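Local coordinates for protein putative NADPH:quinone oxidoreductase (Ralstonia eutropha, PDB 3IUP) that binds NADPH and probably catalyses the NADPH-dependent reduction of quinones, at residues Phe53-Met58 / Ala74-Gly79; Ile12-Glu17 / Gly86-Ser91; Glu234-Thr239 / Thr259-Ala264; Thr227-Leu232 / Gly254-Thr259; Lys117-Ile122 / Asp136-Leu141. All coordinates share one frame; numbering follows the deposited sequence. Where two conformers were deposited one is given.

Interaction 1: Phe53-Met58 / Ala74-Gly79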
# COMPACT_ATOMS: atom_id res chain seq x y z
N PHE A 53 1.18 -11.61 25.52
CA PHE A 53 1.90 -12.84 25.21
C PHE A 53 3.12 -12.59 24.35
O PHE A 53 3.93 -13.48 24.17
CB PHE A 53 0.97 -13.84 24.50
CG PHE A 53 -0.25 -14.17 25.29
CD1 PHE A 53 -0.13 -14.62 26.58
CD2 PHE A 53 -1.53 -14.09 24.71
CE1 PHE A 53 -1.25 -14.94 27.33
CE2 PHE A 53 -2.66 -14.41 25.46
CZ PHE A 53 -2.52 -14.84 26.75
N GLY A 54 3.21 -11.42 23.77
CA GLY A 54 4.31 -11.11 22.86
C GLY A 54 4.38 -12.13 21.72
O GLY A 54 3.36 -12.67 21.27
N ALA A 55 5.60 -12.42 21.29
CA ALA A 55 5.85 -13.45 20.27
C ALA A 55 6.00 -14.81 20.89
O ALA A 55 6.56 -15.71 20.25
CB ALA A 55 7.11 -13.08 19.45
N ALA A 56 5.53 -15.03 22.13
CA ALA A 56 5.67 -16.33 22.75
C ALA A 56 4.86 -17.36 21.96
O ALA A 56 3.80 -17.06 21.39
CB ALA A 56 5.22 -16.35 24.17
N ASP A 57 5.39 -18.57 21.93
CA ASP A 57 4.70 -19.70 21.33
C ASP A 57 3.88 -20.26 22.50
O ASP A 57 4.40 -20.91 23.35
CB ASP A 57 5.77 -20.69 20.82
CG ASP A 57 5.18 -21.93 20.23
OD1 ASP A 57 3.92 -22.06 20.32
OD2 ASP A 57 5.99 -22.76 19.69
N MSE A 58 2.58 -19.97 22.55
CA MSE A 58 1.78 -20.26 23.77
C MSE A 58 1.48 -21.75 23.88
O MSE A 58 1.09 -22.26 24.97
CB MSE A 58 0.48 -19.42 23.80
CG MSE A 58 0.63 -17.93 24.27
SE MSE A 58 1.80 -17.65 25.78
CE MSE A 58 1.02 -18.18 27.39
N ALA A 74 6.49 -19.27 29.17
CA ALA A 74 6.42 -19.85 27.81
C ALA A 74 7.70 -19.43 27.10
O ALA A 74 8.42 -18.53 27.60
CB ALA A 74 5.18 -19.33 27.07
N ARG A 75 7.99 -20.03 25.94
CA ARG A 75 9.20 -19.72 25.20
C ARG A 75 8.90 -18.88 23.99
O ARG A 75 7.88 -19.07 23.31
CB ARG A 75 9.87 -21.04 24.75
CG ARG A 75 10.04 -22.04 25.86
CD ARG A 75 11.00 -21.51 26.89
NE ARG A 75 12.22 -21.02 26.25
CZ ARG A 75 13.24 -20.49 26.92
NH1 ARG A 75 13.20 -20.40 28.24
NH2 ARG A 75 14.29 -20.04 26.25
N VAL A 76 9.77 -17.91 23.74
CA VAL A 76 9.74 -17.14 22.52
C VAL A 76 10.76 -17.81 21.58
O VAL A 76 11.86 -18.11 22.00
CB VAL A 76 10.13 -15.69 22.78
CG1 VAL A 76 10.11 -14.85 21.46
CG2 VAL A 76 9.19 -15.10 23.86
N PRO A 77 10.38 -18.07 20.32
CA PRO A 77 11.36 -18.68 19.44
C PRO A 77 12.45 -17.70 18.97
O PRO A 77 12.14 -16.53 18.70
CB PRO A 77 10.52 -19.15 18.24
CG PRO A 77 9.24 -18.38 18.28
CD PRO A 77 9.10 -17.78 19.66
N GLU A 78 13.68 -18.21 18.76
CA GLU A 78 14.85 -17.33 18.48
C GLU A 78 14.55 -16.38 17.33
O GLU A 78 14.92 -15.19 17.33
CB GLU A 78 16.12 -18.16 18.16
N GLY A 79 13.82 -16.91 16.34
CA GLY A 79 13.46 -16.16 15.16
C GLY A 79 12.57 -14.96 15.42
O GLY A 79 12.57 -13.99 14.63
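Asp57 N donates to Arg75 O across this contact at 2.9 Å, and the N-H...O angle of 172° makes the bond almost straight. The same oxygen also takes a CA-H...O contact from Ala56 CA at 3.6 Å, and the CB of Asp57 packs against it. Small apolar groups fill in around this bond. Ala56 CB meets Ala74 CB at 4.2 Å, and Val76 splits its two methyls between neighbours: CG1, anti to the backbone N (chi1 180°), reaches Ala55 CB at 4.0 Å, while CG2 lies against the backbone of Ala56. At the Ala55 end, Pro77 CD lies 3.3 Å from Ala55 O. At the other end selenomethionine Met58, bent at chi2 and chi3, folds its SE back to 4.0 Å from Ala74 CB. One shell out, a type II' turn from Phe53 to Ala56, closed by Ala56 N to Phe53 O, sets the loop's course after helix 46-53. Asp57 OD1 is hydrogen-bonded to Ser59 OG, and Thr60 OG1 bonds to both Asp57 O and Arg75 N. Within the GroES-like region the loop thus packs on the end of strand 70-75, with Ala55 against helix 78-84 and Ala56 and Met58 on Leu18 of strand 17-26.

Interaction 2: Ile12-Glu17 / Gly86-Ser91; sequences IKSSGE and GRLDAS
Water 1 is gripped by four groups of the two segments: it accepts from Ile12 N and from Arg87 NE, and donates to Arg87 O at 2.7 Å and to Ala90 O at 2.6 Å. It thereby bridges the end of strand 4-12, at Ile12, to a type II beta turn from Arg87 to Ala90 that leads into strand 90-93, an outermost strand of the same antiparallel sheet. Directly after Ile12 a type I turn from Lys13 to Gly16 forms the hairpin joining strands 4-12 and 17-26. Next to the water the backbones join directly: Asp89 N donates to Ile12 O at 2.7 Å, in the carbonyl plane, and Leu88 CA makes a CA-H...O contact with the same oxygen. Asp89 then clasps the start of the hairpin turn with both carboxylate oxygens. OD1 accepts from Ser14 N at 2.8 Å and OD2 from Ser14 OG at 2.5 Å, each on its syn side and about 30° out of the carboxylate plane; two bonds to one residue limit rotation of the carboxylate. Lys13 turns the other way, its extended chain ending in salt bridges to Glu17 and Glu19. The apolar half lies on Ile12, where CG2 meets Leu88 CD2 at 3.8 Å. The Arg87 guanidinium is held by Leu51 O through NH1 and by Ser10 OG through NH2, while Tyr272 of the second subunit packs on this arginine. Over the centre of one guanidinium face sits Ile12 CD1, 3.7 Å above the plane.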
# COMPACT_ATOMS: atom_id res chain seq x y z
N ILE A 12 9.09 -10.31 28.94
CA ILE A 12 9.90 -11.17 28.03
C ILE A 12 11.36 -10.91 28.34
O ILE A 12 11.85 -9.78 28.20
CB ILE A 12 9.58 -10.97 26.54
CG1 ILE A 12 8.13 -11.37 26.30
CG2 ILE A 12 10.60 -11.82 25.67
CD1 ILE A 12 7.68 -11.13 24.97
N LYS A 13 12.04 -11.97 28.72
CA LYS A 13 13.41 -11.89 29.19
C LYS A 13 14.39 -12.22 28.07
O LYS A 13 14.05 -12.87 27.07
CB LYS A 13 13.59 -12.84 30.36
CG LYS A 13 12.54 -12.67 31.39
CD LYS A 13 12.60 -13.69 32.47
CE LYS A 13 11.36 -13.60 33.33
NZ LYS A 13 11.47 -14.52 34.48
N SER A 14 15.62 -11.76 28.25
CA SER A 14 16.65 -11.99 27.27
C SER A 14 16.92 -13.48 27.15
O SER A 14 17.40 -13.92 26.12
CB SER A 14 17.91 -11.20 27.66
OG SER A 14 17.69 -9.85 27.27
N SER A 15 16.61 -14.24 28.20
CA SER A 15 16.68 -15.71 28.19
C SER A 15 15.72 -16.41 27.20
O SER A 15 15.86 -17.63 27.00
CB SER A 15 16.39 -16.23 29.59
OG SER A 15 15.03 -16.05 29.95
N GLY A 16 14.78 -15.69 26.59
CA GLY A 16 13.82 -16.28 25.65
C GLY A 16 12.53 -16.70 26.34
O GLY A 16 11.66 -17.31 25.72
N GLU A 17 12.38 -16.36 27.62
CA GLU A 17 11.23 -16.75 28.40
C GLU A 17 10.26 -15.57 28.56
O GLU A 17 10.67 -14.50 28.90
CB GLU A 17 11.66 -17.24 29.76
CG GLU A 17 10.52 -17.49 30.76
CD GLU A 17 10.98 -17.93 32.15
OE1 GLU A 17 11.36 -19.11 32.28
OE2 GLU A 17 10.93 -17.13 33.14
N GLY A 86 12.88 -4.50 21.62
CA GLY A 86 12.52 -3.27 22.32
C GLY A 86 11.98 -3.46 23.75
O GLY A 86 11.99 -2.50 24.56
N ARG A 87 11.51 -4.66 24.09
CA ARG A 87 10.90 -4.90 25.40
C ARG A 87 11.64 -5.92 26.25
O ARG A 87 11.15 -6.33 27.30
CB ARG A 87 9.42 -5.31 25.25
CG ARG A 87 9.18 -6.62 24.51
CD ARG A 87 7.73 -6.97 24.55
NE ARG A 87 7.30 -7.38 25.88
CZ ARG A 87 6.14 -7.93 26.16
NH1 ARG A 87 5.25 -8.15 25.19
NH2 ARG A 87 5.84 -8.24 27.41
N LEU A 88 12.81 -6.36 25.79
CA LEU A 88 13.53 -7.41 26.51
C LEU A 88 13.86 -6.91 27.91
O LEU A 88 14.38 -5.78 28.09
CB LEU A 88 14.79 -7.88 25.77
CG LEU A 88 14.57 -8.60 24.43
CD1 LEU A 88 15.90 -8.95 23.74
CD2 LEU A 88 13.67 -9.84 24.63
N ASP A 89 13.58 -7.76 28.89
CA ASP A 89 13.87 -7.52 30.30
C ASP A 89 13.05 -6.38 30.90
O ASP A 89 13.38 -5.88 31.98
CB ASP A 89 15.38 -7.34 30.50
CG ASP A 89 16.17 -8.52 29.91
OD1 ASP A 89 15.75 -9.68 30.19
OD2 ASP A 89 17.15 -8.30 29.17
N ALA A 90 12.00 -5.98 30.21
CA ALA A 90 11.09 -4.93 30.72
C ALA A 90 9.86 -5.58 31.32
O ALA A 90 9.25 -6.48 30.72
CB ALA A 90 10.68 -3.95 29.59
N SER A 91 9.43 -5.11 32.48
CA SER A 91 8.23 -5.59 33.06
C SER A 91 7.06 -4.74 32.58
O SER A 91 6.92 -3.57 32.98
CB SER A 91 8.35 -5.60 34.58
OG SER A 91 7.13 -5.95 35.17
O HOH W 1 9.00 -7.53 28.30

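Interaction 3: Glu234-Thr239 / Thr259-Ala264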
# COMPACT_ATOMS: atom_id res chain seq x y z
N GLU A 234 -20.49 -8.06 -7.09
CA GLU A 234 -21.85 -7.51 -7.14
C GLU A 234 -22.10 -6.51 -6.02
O GLU A 234 -22.68 -5.50 -6.24
CB GLU A 234 -22.92 -8.61 -6.99
CG GLU A 234 -22.99 -9.61 -8.09
CD GLU A 234 -23.99 -10.77 -7.75
OE1 GLU A 234 -24.92 -10.53 -6.95
OE2 GLU A 234 -23.82 -11.91 -8.29
N ALA A 235 -21.69 -6.86 -4.81
CA ALA A 235 -21.80 -5.95 -3.66
C ALA A 235 -21.05 -4.64 -3.92
O ALA A 235 -21.52 -3.57 -3.52
CB ALA A 235 -21.29 -6.65 -2.37
N LEU A 236 -19.87 -4.74 -4.52
CA LEU A 236 -19.10 -3.53 -4.88
C LEU A 236 -19.77 -2.69 -5.97
O LEU A 236 -19.78 -1.47 -5.92
CB LEU A 236 -17.65 -3.87 -5.18
CG LEU A 236 -16.91 -4.40 -3.95
CD1 LEU A 236 -15.60 -5.05 -4.37
CD2 LEU A 236 -16.70 -3.25 -2.92
N VAL A 237 -20.40 -3.33 -6.95
CA VAL A 237 -21.23 -2.58 -7.89
C VAL A 237 -22.37 -1.86 -7.18
O VAL A 237 -22.59 -0.68 -7.39
CB VAL A 237 -21.76 -3.48 -9.03
CG1 VAL A 237 -22.76 -2.72 -9.88
CG2 VAL A 237 -20.59 -4.00 -9.82
N SER A 238 -23.06 -2.56 -6.28
CA SER A 238 -24.15 -1.98 -5.54
C SER A 238 -23.74 -0.79 -4.70
O SER A 238 -24.41 0.26 -4.71
CB SER A 238 -24.80 -3.03 -4.65
OG SER A 238 -25.43 -4.01 -5.45
N THR A 239 -22.65 -0.95 -3.94
CA THR A 239 -22.27 0.06 -2.95
C THR A 239 -21.38 1.19 -3.48
O THR A 239 -21.37 2.28 -2.93
CB THR A 239 -21.55 -0.58 -1.78
OG1 THR A 239 -20.41 -1.29 -2.27
CG2 THR A 239 -22.46 -1.57 -0.98
N THR A 259 -9.11 -6.52 -6.46
CA THR A 259 -9.48 -7.12 -7.74
C THR A 259 -10.98 -6.89 -8.02
O THR A 259 -11.37 -6.50 -9.14
CB THR A 259 -9.08 -8.63 -7.76
OG1 THR A 259 -7.67 -8.75 -7.53
CG2 THR A 259 -9.44 -9.33 -9.07
N CYS A 260 -11.81 -7.17 -7.03
CA CYS A 260 -13.26 -7.03 -7.22
C CYS A 260 -13.67 -5.58 -7.35
O CYS A 260 -14.56 -5.25 -8.12
CB CYS A 260 -14.04 -7.70 -6.10
SG CYS A 260 -13.84 -9.47 -6.08
N MSE A 261 -12.96 -4.67 -6.65
CA MSE A 261 -13.26 -3.25 -6.78
C MSE A 261 -12.98 -2.80 -8.24
O MSE A 261 -13.72 -2.02 -8.83
CB MSE A 261 -12.40 -2.42 -5.83
CG MSE A 261 -12.86 -2.39 -4.46
SE MSE A 261 -11.62 -1.38 -3.32
CE MSE A 261 -12.70 -1.44 -1.72
N GLU A 262 -11.88 -3.26 -8.80
CA GLU A 262 -11.52 -2.84 -10.15
C GLU A 262 -12.55 -3.46 -11.13
O GLU A 262 -12.95 -2.79 -12.08
CB GLU A 262 -10.10 -3.25 -10.48
CG GLU A 262 -9.62 -2.84 -11.84
CD GLU A 262 -9.43 -1.34 -12.05
OE1 GLU A 262 -9.78 -0.49 -11.20
OE2 GLU A 262 -8.94 -1.02 -13.16
N ALA A 263 -12.97 -4.71 -10.88
CA ALA A 263 -14.00 -5.35 -11.74
C ALA A 263 -15.27 -4.53 -11.71
O ALA A 263 -15.91 -4.32 -12.76
CB ALA A 263 -14.30 -6.79 -11.29
N ALA A 264 -15.67 -4.08 -10.52
CA ALA A 264 -16.88 -3.27 -10.34
C ALA A 264 -16.74 -1.91 -11.04
O ALA A 264 -17.65 -1.44 -11.73
CB ALA A 264 -17.20 -3.07 -8.84
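The helical segments 234-239 and 259-264, parts of helices 228-239 and 253-266, run with their N-to-C directions 56° apart and their axes 8.4 Å from each other at closest approach, near enough for Val237 and Ala264 to bring their CA atoms within 5.0 Å. Both belong to the layer of helices packed on the parallel sheet of the Rossmann-type nucleotide-binding domain. The contact contains no hydrogen bond between the segments and rests on a few aliphatic groups. Ala264, with only a methyl, permits the close approach: its CB meets Leu236 CB at 3.8 Å and Val237 CG2 at 3.6 Å. Val237 places that branch beside its backbone N, anti to the carbonyl carbon, while CG1 takes the position anti to the N (chi1 173°). Farther toward the sheet, Leu236 and Met261 both touch Val176 of strand 175-177, and Ala235 rests on Val200 of strand 199-203. The last turn of the first helix has its own bond, as Thr239 OG1 donates to Ala235 O at 2.8 Å from the face of the carbonyl plane opposite to Thr239 N. Leu236 CD1 reaches across the interface to lie 3.5 Å from Cys260 CB, equally near Met261 N, and 3.8 Å from Met261 CG.

Interaction 4: Thr227-Leu232 / Gly254-Thr259; sequences TFMQDL and GGQILT
Met229 has CG beside its backbone N and bends again at chi2 and chi3, which swings its selenium over to Gln256, whereas Phe228 and Leu232 both extend anti to the N (chi1 177° in each) toward the facing helix. These are the first turns of two neighbouring helices of the Rossmann-type domain, 228-239 and 253-266; over 228-232 and 254-259 the axes approach to 10.2 Å at 51°, and the wide spacing is spanned by long side chains. Met229 SE lies 3.7 Å from Gln256 CG, the two chains crossing at about a right angle, and Met229 CE continues to Thr259 CG2 at 4.1 Å. On the sheet side Leu232 CD2 packs on Ile257, 4.2 Å from its CG1, and Phe228, Leu232 and Ile257 all touch Ile202 of strand 199-203. At the start of the first helix Thr227 OG1 donates to Asp231 OD1 at 3.0 Å, and Ser225 OG bonds to Asp231 OD2 and Thr227 N. The Gln256 side chain is about 11 Å from bound NADPH. The Gln256 amide plane is turned 62° from the Phe228 ring, and OE1 comes to the ring's edge, 3.7 Å from CE2.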
# COMPACT_ATOMS: atom_id res chain seq x y z
N THR A 227 -18.89 -18.85 -4.55
CA THR A 227 -19.06 -17.72 -5.47
C THR A 227 -18.63 -16.37 -4.86
O THR A 227 -19.15 -15.32 -5.25
CB THR A 227 -20.52 -17.57 -5.90
OG1 THR A 227 -21.34 -17.50 -4.73
CG2 THR A 227 -20.98 -18.80 -6.78
N PHE A 228 -17.73 -16.41 -3.89
CA PHE A 228 -17.28 -15.20 -3.16
C PHE A 228 -16.92 -14.04 -4.08
O PHE A 228 -17.41 -12.93 -3.90
CB PHE A 228 -16.07 -15.57 -2.29
CG PHE A 228 -15.47 -14.41 -1.53
CD1 PHE A 228 -16.25 -13.64 -0.69
CD2 PHE A 228 -14.12 -14.07 -1.68
CE1 PHE A 228 -15.71 -12.55 0.01
CE2 PHE A 228 -13.59 -13.00 -0.97
CZ PHE A 228 -14.38 -12.25 -0.15
N MSE A 229 -16.06 -14.30 -5.07
CA MSE A 229 -15.60 -13.20 -5.94
C MSE A 229 -16.76 -12.58 -6.72
O MSE A 229 -16.89 -11.36 -6.82
CB MSE A 229 -14.44 -13.62 -6.87
CG MSE A 229 -13.26 -14.20 -6.20
SE MSE A 229 -12.29 -12.80 -5.13
CE MSE A 229 -11.24 -12.13 -6.61
N GLN A 230 -17.66 -13.41 -7.26
CA GLN A 230 -18.84 -12.86 -7.86
C GLN A 230 -19.74 -12.08 -6.90
O GLN A 230 -20.24 -11.01 -7.24
CB GLN A 230 -19.62 -13.99 -8.51
CG GLN A 230 -20.98 -13.65 -9.08
CD GLN A 230 -21.66 -14.94 -9.56
OE1 GLN A 230 -21.00 -15.81 -10.14
NE2 GLN A 230 -22.93 -15.11 -9.23
N ASP A 231 -19.96 -12.63 -5.70
CA ASP A 231 -20.82 -11.99 -4.69
C ASP A 231 -20.21 -10.61 -4.31
O ASP A 231 -20.90 -9.61 -4.20
CB ASP A 231 -20.87 -12.79 -3.38
CG ASP A 231 -21.33 -14.25 -3.52
OD1 ASP A 231 -22.02 -14.60 -4.51
OD2 ASP A 231 -20.98 -15.05 -2.57
N LEU A 232 -18.89 -10.60 -4.10
CA LEU A 232 -18.19 -9.40 -3.66
C LEU A 232 -18.22 -8.36 -4.75
O LEU A 232 -18.60 -7.19 -4.50
CB LEU A 232 -16.74 -9.74 -3.23
CG LEU A 232 -15.87 -8.56 -2.82
CD1 LEU A 232 -16.65 -7.69 -1.78
CD2 LEU A 232 -14.49 -9.01 -2.34
N GLY A 254 -7.04 -8.94 1.02
CA GLY A 254 -6.79 -7.56 0.57
C GLY A 254 -6.75 -7.45 -0.94
O GLY A 254 -7.38 -6.54 -1.55
N GLY A 255 -6.00 -8.34 -1.60
CA GLY A 255 -5.91 -8.33 -3.03
C GLY A 255 -7.21 -8.73 -3.72
O GLY A 255 -7.58 -8.18 -4.77
N GLN A 256 -7.90 -9.70 -3.13
CA GLN A 256 -9.22 -10.05 -3.62
C GLN A 256 -10.15 -8.85 -3.68
O GLN A 256 -10.84 -8.66 -4.67
CB GLN A 256 -9.81 -11.16 -2.80
CG GLN A 256 -9.14 -12.48 -3.13
CD GLN A 256 -9.51 -13.58 -2.17
OE1 GLN A 256 -9.86 -13.34 -1.03
NE2 GLN A 256 -9.34 -14.82 -2.62
N ILE A 257 -10.18 -8.06 -2.60
CA ILE A 257 -11.01 -6.87 -2.54
C ILE A 257 -10.63 -5.88 -3.65
O ILE A 257 -11.49 -5.35 -4.38
CB ILE A 257 -10.94 -6.17 -1.19
CG1 ILE A 257 -11.52 -7.07 -0.10
CG2 ILE A 257 -11.68 -4.80 -1.27
CD1 ILE A 257 -11.18 -6.68 1.30
N LEU A 258 -9.32 -5.62 -3.79
CA LEU A 258 -8.86 -4.72 -4.86
C LEU A 258 -9.30 -5.24 -6.22
O LEU A 258 -9.74 -4.46 -7.09
CB LEU A 258 -7.35 -4.52 -4.79
CG LEU A 258 -6.88 -3.70 -3.59
CD1 LEU A 258 -5.35 -3.80 -3.42
CD2 LEU A 258 -7.37 -2.21 -3.76
N THR A 259 -9.11 -6.52 -6.46
CA THR A 259 -9.48 -7.12 -7.74
C THR A 259 -10.98 -6.89 -8.02
O THR A 259 -11.37 -6.50 -9.14
CB THR A 259 -9.08 -8.63 -7.76
OG1 THR A 259 -7.67 -8.75 -7.53
CG2 THR A 259 -9.44 -9.33 -9.07

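Interaction 5: Lys117-Ile122 / Asp136-Leu141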
# COMPACT_ATOMS: atom_id res chain seq x y z
N LYS A 117 -17.27 9.55 40.25
CA LYS A 117 -17.83 9.25 38.95
C LYS A 117 -17.33 7.92 38.40
O LYS A 117 -16.24 7.46 38.70
CB LYS A 117 -17.53 10.37 37.98
CG LYS A 117 -18.06 11.75 38.45
CD LYS A 117 -19.15 12.24 37.60
CE LYS A 117 -19.56 13.66 37.99
NZ LYS A 117 -20.26 13.61 39.28
N THR A 118 -18.18 7.34 37.56
CA THR A 118 -17.83 6.21 36.74
C THR A 118 -17.27 6.75 35.44
O THR A 118 -17.95 7.51 34.71
CB THR A 118 -19.05 5.28 36.51
OG1 THR A 118 -19.47 4.80 37.78
CG2 THR A 118 -18.66 4.07 35.63
N VAL A 119 -16.03 6.35 35.17
CA VAL A 119 -15.25 6.82 34.05
C VAL A 119 -14.64 5.67 33.24
O VAL A 119 -14.47 4.58 33.75
CB VAL A 119 -14.10 7.77 34.52
CG1 VAL A 119 -14.70 8.99 35.27
CG2 VAL A 119 -13.02 7.05 35.34
N ALA A 120 -14.30 5.98 31.99
CA ALA A 120 -13.46 5.12 31.13
C ALA A 120 -12.19 5.88 30.82
O ALA A 120 -12.17 7.12 30.75
CB ALA A 120 -14.21 4.73 29.82
N ALA A 121 -11.11 5.15 30.61
CA ALA A 121 -9.82 5.76 30.18
C ALA A 121 -9.10 4.84 29.27
O ALA A 121 -9.23 3.62 29.43
CB ALA A 121 -8.96 6.08 31.39
N ILE A 122 -8.29 5.38 28.34
CA ILE A 122 -7.39 4.55 27.55
C ILE A 122 -5.96 4.82 28.01
O ILE A 122 -5.10 5.22 27.30
CB ILE A 122 -7.61 4.63 25.97
CG1 ILE A 122 -6.75 3.59 25.24
CG2 ILE A 122 -7.33 5.98 25.43
CD1 ILE A 122 -7.18 3.30 23.80
N ASP A 136 -7.53 14.61 32.71
CA ASP A 136 -7.86 14.92 31.33
C ASP A 136 -7.88 13.69 30.42
O ASP A 136 -8.22 13.82 29.26
CB ASP A 136 -7.01 16.10 30.75
CG ASP A 136 -5.52 15.76 30.50
OD1 ASP A 136 -5.07 14.59 30.62
OD2 ASP A 136 -4.77 16.72 30.19
N GLN A 137 -7.58 12.50 30.95
CA GLN A 137 -7.69 11.27 30.17
C GLN A 137 -8.91 10.43 30.50
O GLN A 137 -9.04 9.29 30.04
CB GLN A 137 -6.43 10.42 30.32
CG GLN A 137 -5.15 11.07 29.76
CD GLN A 137 -3.91 10.18 29.93
OE1 GLN A 137 -4.00 8.93 29.95
NE2 GLN A 137 -2.76 10.81 30.08
N CYS A 138 -9.79 10.95 31.33
CA CYS A 138 -10.98 10.25 31.76
C CYS A 138 -12.18 10.69 30.94
O CYS A 138 -12.38 11.88 30.74
CB CYS A 138 -11.25 10.53 33.22
SG CYS A 138 -9.95 9.82 34.26
N LEU A 139 -12.95 9.72 30.47
CA LEU A 139 -14.23 9.98 29.81
C LEU A 139 -15.32 9.67 30.82
O LEU A 139 -15.46 8.51 31.24
CB LEU A 139 -14.37 9.06 28.60
CG LEU A 139 -15.54 9.23 27.64
CD1 LEU A 139 -15.59 10.66 27.10
CD2 LEU A 139 -15.33 8.22 26.51
N VAL A 140 -16.10 10.67 31.20
CA VAL A 140 -17.22 10.46 32.14
C VAL A 140 -18.37 9.71 31.44
O VAL A 140 -18.83 10.12 30.35
CB VAL A 140 -17.74 11.81 32.75
CG1 VAL A 140 -18.90 11.54 33.69
CG2 VAL A 140 -16.62 12.51 33.51
N LEU A 141 -18.79 8.60 32.03
CA LEU A 141 -19.78 7.75 31.41
C LEU A 141 -21.19 8.29 31.69
O LEU A 141 -21.41 8.93 32.70
CB LEU A 141 -19.64 6.30 31.90
CG LEU A 141 -18.40 5.55 31.36
CD1 LEU A 141 -18.36 4.16 31.95
CD2 LEU A 141 -18.35 5.55 29.80
O HOH W 2 -8.09 8.02 27.96
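Lys117 opens the contact with its aliphatic chain, CD lying 4.0 Å from Val140 CG1 before the bend at chi4 carries the amine away. Thr118 follows with a backbone bond and a methyl contact: its O accepts from Leu141 N at 3.0 Å, and CG2, anti to the backbone N, meets Leu141 CD1 at 3.7 Å. Val119 faces Val140 as a non-hydrogen-bonded pair; its CA makes a CA-H...O contact with Leu139 O, and its CB packs against Cys138 CB. On this face Val119 and Cys138 both pack on Ile37 of strand 34-43. Ala120 and Leu139 then form the hydrogen-bonded pair, with Ala120 N donating to Leu139 O at 2.9 Å and Leu139 N to Ala120 O at 2.7 Å, the latter practically straight at 178°. This antiparallel pairing belongs to the mixed sheet to which the GroES-like region contributes most strands, in which strand 118-121 lies between 98-105 and 138-140, its other edge bonding through Lys117, Val119 and Ala121 to Val102, Gly100 and Gly98. Opposite the Val119 face, Ala120 CB touches Leu141 CD2 and packs on Phe154. At Ala121, CB comes to 3.5 Å from Gln137 O, where the second segment leaves its 3-10 turn for the strand. Ile122 N donates to water 2 at 2.7 Å, which donates in turn to Gln137 O; the Ile122 side chain touches Phe154 and lies about 8 Å from bound NADPH.

In the fold
Interactions 1 and 2 touch: Val76 N probably bonds to Gly16 O and Arg75 NH2 to Ser15 O, and both reach the same antiparallel sheet, interaction 1 being nested within the chain loop closed by interaction 2. Both are partly buried; interaction 1 has one backbone bond amid small apolar groups, interaction 2 a water and a carboxylate holding a serine. Interaction 5, whose nearest atoms are about 16 Å from interaction 2, is a regular strand pairing in another sheet. Interactions 3 and 4 are successive stations on helices 228-239 and 253-266, sharing Thr259; with no hydrogen bonds across either, they depend on packing. Interaction 3 is the more buried, and its centre is about 47 Å from that of interaction 2.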